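Local coordinates for protein probable tautomerase ywhB (Bacillus subtilis, PDB 2OPA) that belongs to the tautomerase family of the MIF clan and, as a hexamer of short chains, binds 2-fluoro-3-(4-hydroxyphenyl)-2E-propenoate in a pocket, at residues E14-L19 against V40-M45. Numbering follows the deposited sequence.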
# COMPACT_ATOMS: atom_id res chain seq x y z
N GLU A 14 18.93 -5.67 -15.35
CA GLU A 14 19.62 -4.43 -15.73
C GLU A 14 18.65 -3.26 -15.80
O GLU A 14 18.97 -2.16 -15.36
CB GLU A 14 20.33 -4.58 -17.09
CG GLU A 14 21.58 -5.44 -17.05
CD GLU A 14 21.29 -6.92 -16.87
OE1 GLU A 14 22.16 -7.64 -16.34
OE2 GLU A 14 20.19 -7.38 -17.26
N GLN A 15 17.46 -3.49 -16.36
CA GLN A 15 16.47 -2.44 -16.44
C GLN A 15 16.04 -2.03 -15.04
O GLN A 15 15.76 -0.86 -14.79
CB GLN A 15 15.25 -2.90 -17.24
CG GLN A 15 15.46 -2.97 -18.73
CD GLN A 15 14.24 -3.51 -19.45
OE1 GLN A 15 13.82 -4.64 -19.20
NE2 GLN A 15 13.66 -2.71 -20.33
N LYS A 16 15.97 -2.99 -14.13
CA LYS A 16 15.58 -2.72 -12.76
C LYS A 16 16.63 -1.86 -12.06
O LYS A 16 16.30 -0.94 -11.32
CB LYS A 16 15.38 -4.03 -11.99
CG LYS A 16 14.19 -4.84 -12.46
CD LYS A 16 14.11 -6.15 -11.71
CE LYS A 16 12.97 -7.01 -12.23
NZ LYS A 16 12.86 -8.29 -11.47
N ARG A 17 17.90 -2.17 -12.29
CA ARG A 17 18.99 -1.41 -11.70
C ARG A 17 18.96 0.03 -12.21
O ARG A 17 19.13 0.97 -11.43
CB ARG A 17 20.34 -2.05 -12.03
CG ARG A 17 21.53 -1.29 -11.47
CD ARG A 17 22.84 -1.93 -11.88
NE ARG A 17 23.01 -3.27 -11.33
CZ ARG A 17 23.34 -4.35 -12.04
NH1 ARG A 17 23.54 -4.25 -13.35
NH2 ARG A 17 23.47 -5.53 -11.45
N ASN A 18 18.74 0.19 -13.52
CA ASN A 18 18.68 1.51 -14.13
C ASN A 18 17.49 2.30 -13.61
O ASN A 18 17.61 3.49 -13.32
CB ASN A 18 18.61 1.41 -15.66
CG ASN A 18 19.83 0.73 -16.26
OD1 ASN A 18 20.95 0.85 -15.72
ND2 ASN A 18 19.64 0.03 -17.39
N LEU A 19 16.35 1.63 -13.49
CA LEU A 19 15.13 2.24 -12.97
C LEU A 19 15.40 2.87 -11.61
O LEU A 19 15.08 4.03 -11.36
CB LEU A 19 14.04 1.18 -12.84
CG LEU A 19 12.77 1.55 -12.07
CD1 LEU A 19 11.96 2.54 -12.88
CD2 LEU A 19 11.95 0.29 -11.80
N VAL A 40 13.70 3.01 -2.72
CA VAL A 40 12.89 2.54 -3.83
C VAL A 40 12.52 1.06 -3.67
O VAL A 40 13.38 0.22 -3.39
CB VAL A 40 13.62 2.72 -5.18
CG1 VAL A 40 12.74 2.25 -6.32
CG2 VAL A 40 13.98 4.18 -5.38
N PHE A 41 11.24 0.75 -3.84
CA PHE A 41 10.75 -0.62 -3.76
C PHE A 41 10.22 -0.97 -5.13
O PHE A 41 9.52 -0.17 -5.75
CB PHE A 41 9.59 -0.77 -2.77
CG PHE A 41 9.89 -0.31 -1.37
CD1 PHE A 41 9.43 0.93 -0.92
CD2 PHE A 41 10.60 -1.11 -0.50
CE1 PHE A 41 9.67 1.35 0.39
CE2 PHE A 41 10.85 -0.70 0.81
CZ PHE A 41 10.38 0.53 1.25
N ILE A 42 10.55 -2.16 -5.62
CA ILE A 42 10.02 -2.60 -6.90
C ILE A 42 9.04 -3.73 -6.59
O ILE A 42 9.39 -4.69 -5.90
CB ILE A 42 11.11 -3.15 -7.84
CG1 ILE A 42 11.99 -2.01 -8.35
CG2 ILE A 42 10.44 -3.86 -9.03
CD1 ILE A 42 13.19 -2.47 -9.17
N GLU A 43 7.83 -3.60 -7.10
CA GLU A 43 6.80 -4.61 -6.90
C GLU A 43 6.36 -5.10 -8.28
O GLU A 43 5.86 -4.32 -9.09
CB GLU A 43 5.61 -4.03 -6.15
CG GLU A 43 5.82 -3.96 -4.65
CD GLU A 43 4.76 -3.15 -3.93
OE1 GLU A 43 3.65 -2.99 -4.48
OE2 GLU A 43 5.04 -2.70 -2.80
N GLU A 44 6.57 -6.38 -8.54
CA GLU A 44 6.19 -6.94 -9.82
C GLU A 44 4.79 -7.52 -9.82
O GLU A 44 4.37 -8.16 -8.87
CB GLU A 44 7.20 -8.01 -10.22
CG GLU A 44 8.43 -7.41 -10.85
CD GLU A 44 9.40 -8.45 -11.33
OE1 GLU A 44 10.14 -8.17 -12.29
OE2 GLU A 44 9.44 -9.54 -10.73
N MET A 45 4.07 -7.28 -10.91
CA MET A 45 2.72 -7.78 -11.05
C MET A 45 2.64 -8.89 -12.09
O MET A 45 3.36 -8.89 -13.08
CB MET A 45 1.78 -6.66 -11.50
CG MET A 45 1.66 -5.49 -10.57
SD MET A 45 0.47 -4.31 -11.28
CE MET A 45 1.43 -3.56 -12.58
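K16 leaves helix 13-31 toward strand 39-45, and its long side chain serves two residues of the strand in succession. CB rests against the I42 methyl CD1 at 3.9 Å, and CG, next along the chain, lies 4.2 Å from I42 CD1. CG stands beside the backbone N (chi1 -68°) and everything beyond it is fully extended, which carries the amine past I42 to the carboxylate of E44. There CE comes within 3.1 Å of E44 OE1, and NZ closes a salt bridge to E44 OE1 at 2.8 Å. The ammonium group does not lie in the plane of the carboxylate but sits above it, 55° out, while E44 OE2 stays 3.7 Å from NZ. E44 is itself extended beyond CG, and the two side chains meet at about a right angle. The helix and the strand belong to a beta-alpha-beta unit in which strand 39-45 pairs in parallel with strand 2-8 and helix 13-31 makes the crossover, the basic architecture of the tautomerase family. The axes of the two segments approach to 10.4 Å and run at 144°, roughly antiparallel. One turn further along the helix, L19 meets I42 tip to tip, its CD2 4.0 Å from I42 CD1; the same I42 methyl therefore touches K16 CB and L19 CD2, which approach it from directions roughly at right angles. V20 of the same helix also packs on I42, and L19 reaches V5 of the neighbouring strand. A hydrogen bond to NE2 of H49 of a second subunit also holds K16 NZ, and this histidine packs on I42 and E44. Beyond E44 the strand ends in M45, which touches the bound 2-fluoro-3-(4-hydroxyphenyl)-2E-propenoate.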